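Local coordinates for protein urocanate hydratase (Paenibacillus sp. Soil724D2, PDB 7NED) that catalyses, as a thiourocanate hydratase of bacterial ergothioneine catabolism, probably the NAD+-dependent addition of water to thiourocanate, and binds urocanate, at residues I309-G314 with E337-P342; I317-K322 with H442-T447; I478-G483 with Y488-G493. One frame throughout, in Å; residues are numbered along the deposited sequence.

Interaction 1: residues I309-G314 with E337-P342; sequences IVFDNG and EAFLRP. With NAD (nicotinamide-adenine-dinucleotide), chain C.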
loop_
_atom_site.group_PDB
_atom_site.type_symbol
_atom_site.label_atom_id
_atom_site.label_comp_id
_atom_site.label_asym_id
_atom_site.label_seq_id
_atom_site.Cartn_x
_atom_site.Cartn_y
_atom_site.Cartn_z
ATOM N N ILE A 309 -20.518 -30.481 -3.698
ATOM C CA ILE A 309 -19.963 -29.365 -2.943
ATOM C C ILE A 309 -18.971 -28.678 -3.884
ATOM O O ILE A 309 -17.911 -29.230 -4.191
ATOM C CB ILE A 309 -19.279 -29.833 -1.652
ATOM C CG1 ILE A 309 -20.238 -30.633 -0.755
ATOM C CG2 ILE A 309 -18.726 -28.634 -0.876
ATOM C CD1 ILE A 309 -21.533 -29.917 -0.467
ATOM N N VAL A 310 -19.286 -27.469 -4.310
ATOM C CA VAL A 310 -18.522 -26.785 -5.343
ATOM C C VAL A 310 -17.905 -25.521 -4.752
ATOM O O VAL A 310 -18.557 -24.801 -3.988
ATOM C CB VAL A 310 -19.443 -26.463 -6.543
ATOM C CG1 VAL A 310 -18.707 -25.701 -7.677
ATOM C CG2 VAL A 310 -20.137 -27.760 -7.047
ATOM N N PHE A 311 -16.636 -25.260 -5.074
ATOM C CA PHE A 311 -16.039 -24.055 -4.515
ATOM C C PHE A 311 -14.909 -23.555 -5.400
ATOM O O PHE A 311 -14.324 -24.289 -6.197
ATOM C CB PHE A 311 -15.548 -24.274 -3.065
ATOM C CG PHE A 311 -14.357 -25.181 -2.963
ATOM C CD1 PHE A 311 -13.065 -24.659 -2.925
ATOM C CD2 PHE A 311 -14.524 -26.553 -2.950
ATOM C CE1 PHE A 311 -11.952 -25.493 -2.842
ATOM C CE2 PHE A 311 -13.420 -27.420 -2.856
ATOM C CZ PHE A 311 -12.118 -26.885 -2.806
ATOM N N ASP A 312 -14.664 -22.252 -5.261
ATOM C CA ASP A 312 -13.560 -21.552 -5.903
ATOM C C ASP A 312 -12.311 -21.701 -5.039
ATOM O O ASP A 312 -12.342 -21.438 -3.825
ATOM C CB ASP A 312 -13.982 -20.079 -6.070
ATOM C CG ASP A 312 -12.938 -19.204 -6.741
ATOM O OD1 ASP A 312 -11.727 -19.468 -6.607
ATOM O OD2 ASP A 312 -13.363 -18.194 -7.365
ATOM N N ASN A 313 -11.214 -22.150 -5.656
ATOM C CA ASN A 313 -10.001 -22.464 -4.914
ATOM C C ASN A 313 -8.996 -21.317 -4.965
ATOM O O ASN A 313 -7.784 -21.530 -4.843
ATOM C CB ASN A 313 -9.390 -23.769 -5.431
ATOM C CG ASN A 313 -8.606 -24.519 -4.375
ATOM O OD1 ASN A 313 -8.484 -24.088 -3.221
ATOM N ND2 ASN A 313 -8.047 -25.670 -4.776
ATOM N N GLY A 314 -9.501 -20.101 -5.137
ATOM C CA GLY A 314 -8.720 -18.897 -5.014
ATOM C C GLY A 314 -8.020 -18.532 -6.297
ATOM O O GLY A 314 -6.860 -18.159 -6.257
ATOM N N GLU A 337 -14.160 -17.858 2.965
ATOM C CA GLU A 337 -15.357 -17.640 3.772
ATOM C C GLU A 337 -16.005 -18.972 4.154
ATOM O O GLU A 337 -16.532 -19.124 5.261
ATOM C CB GLU A 337 -16.355 -16.764 2.998
ATOM C CG GLU A 337 -17.595 -16.405 3.801
ATOM C CD GLU A 337 -18.717 -17.449 3.737
ATOM O OE1 GLU A 337 -18.660 -18.416 2.930
ATOM O OE2 GLU A 337 -19.657 -17.309 4.552
ATOM N N ALA A 338 -16.015 -19.931 3.235
ATOM C CA ALA A 338 -16.797 -21.152 3.493
ATOM C C ALA A 338 -16.084 -22.160 4.391
ATOM O O ALA A 338 -16.754 -22.873 5.161
ATOM C CB ALA A 338 -17.170 -21.833 2.182
ATOM N N PHE A 339 -14.766 -22.252 4.315
ATOM C CA PHE A 339 -14.079 -23.336 5.025
ATOM C C PHE A 339 -12.975 -22.895 5.975
ATOM O O PHE A 339 -12.881 -23.438 7.086
ATOM C CB PHE A 339 -13.516 -24.315 4.000
ATOM C CG PHE A 339 -14.547 -24.779 3.010
ATOM C CD1 PHE A 339 -15.752 -25.326 3.450
ATOM C CD2 PHE A 339 -14.357 -24.598 1.666
ATOM C CE1 PHE A 339 -16.736 -25.722 2.550
ATOM C CE2 PHE A 339 -15.327 -25.011 0.727
ATOM C CZ PHE A 339 -16.514 -25.575 1.176
ATOM N N LEU A 340 -12.124 -21.935 5.585
ATOM C CA LEU A 340 -10.927 -21.708 6.387
ATOM C C LEU A 340 -11.002 -20.476 7.288
ATOM O O LEU A 340 -10.145 -20.314 8.158
ATOM C CB LEU A 340 -9.684 -21.594 5.484
ATOM C CG LEU A 340 -9.343 -22.838 4.643
ATOM C CD1 LEU A 340 -8.024 -22.589 3.931
ATOM C CD2 LEU A 340 -9.311 -24.078 5.490
ATOM N N ARG A 341 -12.012 -19.627 7.149
ATOM C CA ARG A 341 -12.006 -18.393 7.923
ATOM C C ARG A 341 -11.975 -18.622 9.437
ATOM O O ARG A 341 -11.369 -17.795 10.134
ATOM C CB ARG A 341 -13.199 -17.519 7.522
ATOM C CG ARG A 341 -13.128 -16.075 8.166
ATOM C CD ARG A 341 -14.096 -15.127 7.472
ATOM N NE ARG A 341 -13.642 -14.780 6.128
ATOM C CZ ARG A 341 -14.421 -14.301 5.168
ATOM N NH1 ARG A 341 -15.716 -14.084 5.411
ATOM N NH2 ARG A 341 -13.883 -13.953 3.995
ATOM N N PRO A 342 -12.540 -19.692 10.005
ATOM C CA PRO A 342 -12.366 -19.886 11.452
ATOM C C PRO A 342 -10.915 -20.037 11.849
ATOM O O PRO A 342 -10.555 -19.655 12.967
ATOM C CB PRO A 342 -13.172 -21.164 11.731
ATOM C CG PRO A 342 -14.246 -21.110 10.704
ATOM C CD PRO A 342 -13.561 -20.606 9.464
HETATM P PA NAD C . 0.379 -22.595 -12.814
HETATM O O1A NAD C . 0.098 -21.647 -13.977
HETATM O O2A NAD C . 1.696 -23.146 -12.445
HETATM O O5B NAD C . -0.449 -23.991 -13.302
HETATM C C5B NAD C . -1.679 -23.757 -13.860
HETATM C C4B NAD C . -2.076 -25.165 -14.505
HETATM O O4B NAD C . -3.308 -25.127 -15.169
HETATM C C3B NAD C . -0.960 -25.398 -15.574
HETATM O O3B NAD C . -0.425 -26.647 -15.424
HETATM C C2B NAD C . -1.750 -25.284 -16.914
HETATM O O2B NAD C . -1.334 -26.190 -17.870
HETATM C C1B NAD C . -3.111 -25.784 -16.437
HETATM N N9A NAD C . -4.244 -25.327 -17.242
HETATM C C8A NAD C . -4.463 -24.093 -17.846
HETATM N N7A NAD C . -5.597 -24.031 -18.499
HETATM C C5A NAD C . -6.181 -25.275 -18.300
HETATM C C6A NAD C . -7.394 -25.845 -18.747
HETATM N N6A NAD C . -8.269 -25.142 -19.502
HETATM N N1A NAD C . -7.716 -27.120 -18.392
HETATM C C2A NAD C . -6.786 -27.784 -17.660
HETATM N N3A NAD C . -5.604 -27.378 -17.170
HETATM C C4A NAD C . -5.330 -26.104 -17.520
HETATM O O3 NAD C . -0.531 -21.925 -11.728
HETATM P PN NAD C . -0.399 -22.361 -10.199
HETATM O O1N NAD C . 0.730 -21.855 -9.350
HETATM O O2N NAD C . -0.865 -23.799 -10.099
HETATM O O5D NAD C . -1.719 -21.552 -9.443
HETATM C C5D NAD C . -2.992 -21.855 -10.040
HETATM C C4D NAD C . -4.038 -20.977 -9.410
HETATM O O4D NAD C . -3.947 -21.003 -7.998
HETATM C C3D NAD C . -3.566 -19.490 -9.831
HETATM O O3D NAD C . -4.677 -18.687 -10.212
HETATM C C2D NAD C . -2.943 -18.908 -8.509
HETATM O O2D NAD C . -3.152 -17.574 -8.288
HETATM C C1D NAD C . -4.022 -19.641 -7.651
HETATM N N1N NAD C . -3.934 -19.520 -6.189
HETATM C C2N NAD C . -4.259 -18.242 -5.779
HETATM C C3N NAD C . -4.311 -17.916 -4.434
HETATM C C7N NAD C . -4.621 -16.451 -4.092
HETATM O O7N NAD C . -5.132 -16.084 -3.035
HETATM N N7N NAD C . -4.230 -15.493 -5.011
HETATM C C4N NAD C . -4.044 -18.948 -3.524
HETATM C C5N NAD C . -3.737 -20.228 -3.984
HETATM C C6N NAD C . -3.702 -20.523 -5.358
#
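Phe311, on strand 309-312, and Phe339, on helix 335-344, bring the two backbones together, but only loosely: the closest CA atoms, those of Phe311 and Ala338, are 8.6 Å apart, and the side chains fill the interval. The helix is irregular here, with a wider pi-type turn at 337-340 and a kink at Pro342, whose N makes no bond to the preceding turn. No hydrogen bond crosses between the segments; the contact is apolar. At its centre is a T-shaped (edge-to-face) aromatic pair in which Phe339 turns its edge to the face of Phe311, the planes at 85° and the ring centroids 5.6 Å apart. The touching corner is Phe339 CE2, 3.8 Å from Phe311 CG and close to Phe311 CB as well. Phe311 places CG between its backbone N and carbonyl carbon (chi1 69°), on a side chain that leaves the strand toward the helix. Ile309, two residues earlier and on the same side of the strand, adds its CG2 methyl, 4.3 Å from Phe339 CZ. One face of the Phe339 ring is covered by the methyl of Ala338, whose CB stands 3.7 Å above the ring centre. Beyond the aromatic pair, Asp312 OD1 accepts from Gly314 N at 2.7 Å in an Asx turn that probably helps to set the bend beyond the strand, where the Gly314 carbonyl lies against the nicotinamide ring of NAD. In the fold this is the Rossmann-like unit: strand 309-312 runs between strands 250-251 and 333-334 in the parallel sheet. Ile146 of helix 133-150 packs against both phenylalanines and Ile142 against Phe311, whereas Val310, pointing away, rests on Met300 and Lys304 of helix 282-305.

Interaction 2: residues I317-K322 with H442-T447; sequences IRSQAK and HPNIMT. With NAD (nicotinamide-adenine-dinucleotide), chain C.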
loop_
_atom_site.group_PDB
_atom_site.type_symbol
_atom_site.label_atom_id
_atom_site.label_comp_id
_atom_site.label_asym_id
_atom_site.label_seq_id
_atom_site.Cartn_x
_atom_site.Cartn_y
_atom_site.Cartn_z
ATOM N N ILE A 317 -11.688 -17.626 -10.587
ATOM C CA ILE A 317 -12.397 -18.245 -11.693
ATOM C C ILE A 317 -13.832 -17.712 -11.749
ATOM O O ILE A 317 -14.380 -17.533 -12.839
ATOM C CB ILE A 317 -12.357 -19.780 -11.620
ATOM C CG1 ILE A 317 -12.848 -20.344 -12.963
ATOM C CG2 ILE A 317 -13.259 -20.228 -10.496
ATOM C CD1 ILE A 317 -12.680 -21.874 -13.164
ATOM N N ARG A 318 -14.453 -17.401 -10.590
ATOM C CA ARG A 318 -15.829 -16.907 -10.630
ATOM C C ARG A 318 -15.866 -15.496 -11.187
ATOM O O ARG A 318 -16.752 -15.160 -11.988
ATOM C CB ARG A 318 -16.475 -16.942 -9.239
ATOM C CG ARG A 318 -16.693 -18.366 -8.659
ATOM C CD ARG A 318 -16.992 -18.265 -7.161
ATOM N NE ARG A 318 -15.965 -17.454 -6.523
ATOM C CZ ARG A 318 -16.139 -16.761 -5.399
ATOM N NH1 ARG A 318 -17.298 -16.801 -4.768
ATOM N NH2 ARG A 318 -15.159 -15.988 -4.920
ATOM N N SER A 319 -14.904 -14.654 -10.773
ATOM C CA SER A 319 -14.804 -13.312 -11.329
ATOM C C SER A 319 -14.694 -13.364 -12.843
ATOM O O SER A 319 -15.405 -12.640 -13.544
ATOM C CB SER A 319 -13.606 -12.564 -10.726
ATOM O OG SER A 319 -13.657 -12.587 -9.307
ATOM N N GLN A 320 -13.799 -14.214 -13.366
ATOM C CA GLN A 320 -13.665 -14.329 -14.817
ATOM C C GLN A 320 -14.977 -14.801 -15.432
ATOM O O GLN A 320 -15.498 -14.182 -16.367
ATOM C CB GLN A 320 -12.523 -15.276 -15.183
ATOM C CG GLN A 320 -11.156 -14.838 -14.693
ATOM C CD GLN A 320 -10.549 -13.747 -15.555
ATOM O OE1 GLN A 320 -11.271 -12.931 -16.145
ATOM N NE2 GLN A 320 -9.221 -13.721 -15.636
ATOM N N ALA A 321 -15.553 -15.870 -14.881
ATOM C CA ALA A 321 -16.800 -16.394 -15.430
ATOM C C ALA A 321 -17.887 -15.320 -15.481
ATOM O O ALA A 321 -18.626 -15.230 -16.462
ATOM C CB ALA A 321 -17.277 -17.597 -14.608
ATOM N N LYS A 322 -18.017 -14.512 -14.429
ATOM C CA LYS A 322 -19.042 -13.474 -14.435
ATOM C C LYS A 322 -18.801 -12.482 -15.562
ATOM O O LYS A 322 -19.725 -12.149 -16.313
ATOM C CB LYS A 322 -19.100 -12.744 -13.094
ATOM C CG LYS A 322 -20.291 -11.765 -13.029
ATOM C CD LYS A 322 -20.433 -11.166 -11.652
ATOM C CE LYS A 322 -21.467 -10.030 -11.657
ATOM N NZ LYS A 322 -22.821 -10.601 -11.415
ATOM N N HIS A 442 -8.578 -9.170 -0.455
ATOM C CA HIS A 442 -9.086 -9.604 -1.715
ATOM C C HIS A 442 -10.543 -9.986 -1.561
ATOM O O HIS A 442 -10.811 -11.029 -1.110
ATOM C CB HIS A 442 -8.319 -10.800 -2.193
ATOM C CG HIS A 442 -8.590 -11.167 -3.610
ATOM N ND1 HIS A 442 -9.804 -11.014 -4.201
ATOM C CD2 HIS A 442 -7.794 -11.707 -4.545
ATOM C CE1 HIS A 442 -9.754 -11.461 -5.427
ATOM N NE2 HIS A 442 -8.540 -11.875 -5.665
ATOM N N PRO A 443 -11.430 -9.086 -1.965
ATOM C CA PRO A 443 -12.875 -9.204 -1.860
ATOM C C PRO A 443 -13.452 -10.466 -2.496
ATOM O O PRO A 443 -14.534 -10.795 -2.166
ATOM C CB PRO A 443 -13.390 -7.930 -2.529
ATOM C CG PRO A 443 -12.263 -7.009 -2.520
ATOM C CD PRO A 443 -11.066 -7.866 -2.681
ATOM N N ASN A 444 -12.741 -11.128 -3.377
ATOM C CA ASN A 444 -13.281 -12.382 -3.905
ATOM C C ASN A 444 -12.396 -13.564 -3.550
ATOM O O ASN A 444 -12.560 -14.652 -4.123
ATOM C CB ASN A 444 -13.493 -12.292 -5.421
ATOM C CG ASN A 444 -14.484 -11.218 -5.795
ATOM O OD1 ASN A 444 -15.393 -10.913 -5.030
ATOM N ND2 ASN A 444 -14.307 -10.627 -6.955
ATOM N N ILE A 445 -11.476 -13.393 -2.603
ATOM C CA ILE A 445 -10.754 -14.533 -2.061
ATOM C C ILE A 445 -10.712 -14.331 -0.555
ATOM O O ILE A 445 -11.715 -14.545 0.137
ATOM C CB ILE A 445 -9.346 -14.694 -2.692
ATOM C CG1 ILE A 445 -9.452 -14.900 -4.195
ATOM C CG2 ILE A 445 -8.588 -15.890 -2.095
ATOM C CD1 ILE A 445 -8.130 -15.211 -4.881
ATOM N N MET A 446 -9.590 -13.839 -0.042
ATOM C CA MET A 446 -9.390 -13.817 1.406
ATOM C C MET A 446 -10.528 -13.139 2.148
ATOM O O MET A 446 -10.994 -13.643 3.182
ATOM C CB MET A 446 -8.075 -13.108 1.760
ATOM C CG MET A 446 -7.824 -13.122 3.253
ATOM S SD MET A 446 -7.206 -14.764 3.756
ATOM C CE MET A 446 -6.714 -14.503 5.454
ATOM N N THR A 447 -10.955 -11.949 1.681
ATOM C CA THR A 447 -11.876 -11.121 2.454
ATOM C C THR A 447 -13.262 -10.990 1.793
ATOM O O THR A 447 -13.941 -9.953 1.904
ATOM C CB THR A 447 -11.228 -9.756 2.717
ATOM O OG1 THR A 447 -10.820 -9.149 1.484
ATOM C CG2 THR A 447 -9.980 -9.946 3.591
HETATM P PA NAD C . 0.379 -22.595 -12.814
HETATM O O1A NAD C . 0.098 -21.647 -13.977
HETATM O O2A NAD C . 1.696 -23.146 -12.445
HETATM O O5B NAD C . -0.449 -23.991 -13.302
HETATM C C5B NAD C . -1.679 -23.757 -13.860
HETATM C C4B NAD C . -2.076 -25.165 -14.505
HETATM O O4B NAD C . -3.308 -25.127 -15.169
HETATM C C3B NAD C . -0.960 -25.398 -15.574
HETATM O O3B NAD C . -0.425 -26.647 -15.424
HETATM C C2B NAD C . -1.750 -25.284 -16.914
HETATM O O2B NAD C . -1.334 -26.190 -17.870
HETATM C C1B NAD C . -3.111 -25.784 -16.437
HETATM N N9A NAD C . -4.244 -25.327 -17.242
HETATM C C8A NAD C . -4.463 -24.093 -17.846
HETATM N N7A NAD C . -5.597 -24.031 -18.499
HETATM C C5A NAD C . -6.181 -25.275 -18.300
HETATM C C6A NAD C . -7.394 -25.845 -18.747
HETATM N N6A NAD C . -8.269 -25.142 -19.502
HETATM N N1A NAD C . -7.716 -27.120 -18.392
HETATM C C2A NAD C . -6.786 -27.784 -17.660
HETATM N N3A NAD C . -5.604 -27.378 -17.170
HETATM C C4A NAD C . -5.330 -26.104 -17.520
HETATM O O3 NAD C . -0.531 -21.925 -11.728
HETATM P PN NAD C . -0.399 -22.361 -10.199
HETATM O O1N NAD C . 0.730 -21.855 -9.350
HETATM O O2N NAD C . -0.865 -23.799 -10.099
HETATM O O5D NAD C . -1.719 -21.552 -9.443
HETATM C C5D NAD C . -2.992 -21.855 -10.040
HETATM C C4D NAD C . -4.038 -20.977 -9.410
HETATM O O4D NAD C . -3.947 -21.003 -7.998
HETATM C C3D NAD C . -3.566 -19.490 -9.831
HETATM O O3D NAD C . -4.677 -18.687 -10.212
HETATM C C2D NAD C . -2.943 -18.908 -8.509
HETATM O O2D NAD C . -3.152 -17.574 -8.288
HETATM C C1D NAD C . -4.022 -19.641 -7.651
HETATM N N1N NAD C . -3.934 -19.520 -6.189
HETATM C C2N NAD C . -4.259 -18.242 -5.779
HETATM C C3N NAD C . -4.311 -17.916 -4.434
HETATM C C7N NAD C . -4.621 -16.451 -4.092
HETATM O O7N NAD C . -5.132 -16.084 -3.035
HETATM N N7N NAD C . -4.230 -15.493 -5.011
HETATM C C4N NAD C . -4.044 -18.948 -3.524
HETATM C C5N NAD C . -3.737 -20.228 -3.984
HETATM C C6N NAD C . -3.702 -20.523 -5.358
#
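Asn444, in the type I beta turn His442-Ile445 that brings Ile445 to the NAD pocket, meets Arg318 and Ser319 in the first turn of helix 317-323. The Arg318 guanidinium presents its edge, near its plane, to the turn, with NH2 3.0 Å from the backbone Asn444 O. The bend in its chain at chi3 (-51°) turns the group toward the turn, and all three nitrogens have partners: NE forms a salt bridge with Asp312, NH2 one with Glu448, and NH1 a hydrogen bond to Ile332 O. Held at three points, the guanidinium has little freedom to rotate, and the two acids probably offset its charge in this buried place. Ser319 OG comes up to the end of the Asn444 side chain, 3.9 Å from its CG. The turn is braced from within. His442 O accepts from Ile445 N and Thr447 N, which arrive from opposite faces of the carbonyl plane; in return Thr447 OG1 takes the N-H of His442 at 3.0 Å. Asn444 N donates to His442 ND1 at 3.1 Å, tilted 22° from the ring plane, and Ile445 CG1 lies 3.5 Å above the centre of that imidazole. The CG2 branch of Ile445, anti to the backbone N, and the CD1 methyl at the end of the CG1 branch both reach the carboxamide of NAD, CG2 lying 3.6 Å from O7N. The Rossmann-like region and the C-terminal region thus meet next to the nicotinamide. Around the contact, Trp102 of the second subunit touches Pro443 and Asn444; Ile317 and Ala321 pack on Val297 of helix 282-305, Ile445 rests on Phe335 of helix 335-344, and Met446 on Leu435 and Met440 of strand 428-441.

Interaction 3: residues I478-G483 with Y488-G493; sequences IHSGGG and YMTSAG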
loop_
_atom_site.group_PDB
_atom_site.type_symbol
_atom_site.label_atom_id
_atom_site.label_comp_id
_atom_site.label_asym_id
_atom_site.label_seq_id
_atom_site.Cartn_x
_atom_site.Cartn_y
_atom_site.Cartn_z
ATOM N N ILE A 478 5.233 -5.790 0.214
ATOM C CA ILE A 478 3.842 -5.491 -0.110
ATOM C C ILE A 478 3.635 -5.750 -1.598
ATOM O O ILE A 478 4.334 -5.175 -2.441
ATOM C CB ILE A 478 3.471 -4.042 0.225
ATOM C CG1 ILE A 478 3.670 -3.795 1.714
ATOM C CG2 ILE A 478 2.025 -3.804 -0.179
ATOM C CD1 ILE A 478 3.580 -2.278 2.106
ATOM N N HIS A 479 2.659 -6.599 -1.923
ATOM C CA HIS A 479 2.344 -6.923 -3.315
ATOM C C HIS A 479 0.928 -6.491 -3.635
ATOM O O HIS A 479 0.073 -6.485 -2.748
ATOM C CB HIS A 479 2.417 -8.442 -3.573
ATOM C CG HIS A 479 3.802 -9.006 -3.483
ATOM N ND1 HIS A 479 4.091 -10.303 -3.842
ATOM C CD2 HIS A 479 4.968 -8.455 -3.072
ATOM C CE1 HIS A 479 5.386 -10.521 -3.661
ATOM N NE2 HIS A 479 5.943 -9.413 -3.207
ATOM N N SER A 480 0.659 -6.179 -4.911
ATOM C CA SER A 480 -0.731 -6.104 -5.363
ATOM C C SER A 480 -0.889 -6.965 -6.615
ATOM O O SER A 480 0.087 -7.461 -7.198
ATOM C CB SER A 480 -1.189 -4.652 -5.627
ATOM O OG SER A 480 -1.223 -3.902 -4.413
ATOM N N GLY A 481 -2.141 -7.173 -7.008
ATOM C CA GLY A 481 -2.420 -8.113 -8.078
ATOM C C GLY A 481 -1.910 -7.631 -9.428
ATOM O O GLY A 481 -1.922 -6.447 -9.753
ATOM N N GLY A 482 -1.474 -8.598 -10.235
ATOM C CA GLY A 482 -1.136 -8.369 -11.620
ATOM C C GLY A 482 -1.922 -9.330 -12.494
ATOM O O GLY A 482 -2.643 -10.218 -11.996
ATOM N N GLY A 483 -1.774 -9.150 -13.802
ATOM C CA GLY A 483 -2.648 -9.852 -14.723
ATOM C C GLY A 483 -4.097 -9.627 -14.374
ATOM O O GLY A 483 -4.522 -8.512 -14.051
ATOM N N TYR A 488 -7.627 -6.322 -7.671
ATOM C CA TYR A 488 -8.365 -7.188 -6.761
ATOM C C TYR A 488 -7.704 -7.339 -5.400
ATOM O O TYR A 488 -8.400 -7.600 -4.411
ATOM C CB TYR A 488 -8.555 -8.590 -7.372
ATOM C CG TYR A 488 -9.694 -8.680 -8.355
ATOM C CD1 TYR A 488 -9.468 -8.519 -9.721
ATOM C CD2 TYR A 488 -10.995 -8.909 -7.925
ATOM C CE1 TYR A 488 -10.505 -8.594 -10.633
ATOM C CE2 TYR A 488 -12.044 -9.008 -8.841
ATOM C CZ TYR A 488 -11.784 -8.842 -10.190
ATOM O OH TYR A 488 -12.791 -8.939 -11.117
ATOM N N MET A 489 -6.393 -7.196 -5.299
ATOM C CA MET A 489 -5.806 -7.600 -4.032
ATOM C C MET A 489 -4.526 -6.863 -3.735
ATOM O O MET A 489 -3.782 -6.435 -4.636
ATOM C CB MET A 489 -5.471 -9.099 -3.907
ATOM C CG MET A 489 -4.436 -9.644 -4.815
ATOM S SD MET A 489 -4.204 -11.454 -4.483
ATOM C CE MET A 489 -3.009 -11.737 -5.759
ATOM N N THR A 490 -4.252 -6.804 -2.445
ATOM C CA THR A 490 -3.018 -6.271 -1.898
ATOM C C THR A 490 -2.671 -7.190 -0.757
ATOM O O THR A 490 -3.562 -7.574 0.015
ATOM C CB THR A 490 -3.212 -4.822 -1.422
ATOM O OG1 THR A 490 -3.401 -4.000 -2.567
ATOM C CG2 THR A 490 -1.990 -4.298 -0.637
ATOM N N SER A 491 -1.399 -7.543 -0.653
ATOM C CA SER A 491 -0.981 -8.482 0.387
ATOM C C SER A 491 0.390 -8.075 0.930
ATOM O O SER A 491 1.069 -7.233 0.358
ATOM C CB SER A 491 -0.955 -9.915 -0.138
ATOM O OG SER A 491 0.027 -10.041 -1.173
ATOM N N ALA A 492 0.813 -8.721 2.025
ATOM C CA ALA A 492 2.102 -8.456 2.654
ATOM C C ALA A 492 2.719 -9.767 3.101
ATOM O O ALA A 492 2.007 -10.688 3.513
ATOM C CB ALA A 492 1.965 -7.488 3.864
ATOM N N GLY A 493 4.051 -9.867 2.992
ATOM C CA GLY A 493 4.757 -11.069 3.389
ATOM C C GLY A 493 5.913 -10.698 4.295
ATOM O O GLY A 493 6.240 -9.522 4.459
HETATM O O HOH W 1 -1.139 -9.452 -3.649
#
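His479 and Ser491 face each other in a hydrogen-bonded antiparallel pair, yet the imidazole of His479 turns to other partners: its ring meets that of His434 with planes at about 50°, and ND1 hydrogen-bonds Gly121 O. Toward Ser491 it is the CB of His479 that approaches, 3.7 Å from OG. That hydroxyl, hydrogen-bonded to His434, also holds a water at 2.8 Å, which makes a weak bond to His479 O. The two backbone bonds of the pair are fairly straight, His479 N to Ser491 O at 2.9 Å and Ser491 N to His479 O at 2.8 Å. Gly481 N extends the register to Met489 O at 3.0 Å, more bent at 140°. On the other face of the sheet Ser480 pairs with Thr490, whose OG1 donates to Ser480 OG (2.9 Å), itself hydrogen-bonded to Asn97. Thr490 CG2, anti to the backbone N, lies beside Ile478 CG2 at 4.1 Å. A valine in place of Thr490, lacking the hydroxyl, would probably leave Ser480 OG with no donor from the neighbouring strand and its rotation held mainly by Asn97. The two strands form a beta hairpin inside the mixed sheet, between strands 91-95 and 428-441; helix 459-469 packs on Ile478, Thr490 and Ala492, while Met489 reaches NAD.

How the interactions relate
From the N terminus, strand 309-312 opens interaction 1, which closes a loop of 22 residues at helix 335-344. Within that loop helix 317-323 begins interaction 2, whose partner comes only at 442-447, over a hundred residues later, so the two contacts cross. They also touch, Arg341 NH2 making a probable hydrogen bond to Met446 O, and both border NAD. Interaction 3 follows in series as a hairpin closed over four residues; its Tyr488 and Met489 pack against His442, Pro443 and Asn444 of interaction 2, but it does not touch interaction 1. Interaction 2 thus ties the helix after strand 309-312 of the parallel sheet to the loop that follows strand 428-441 of the mixed sheet.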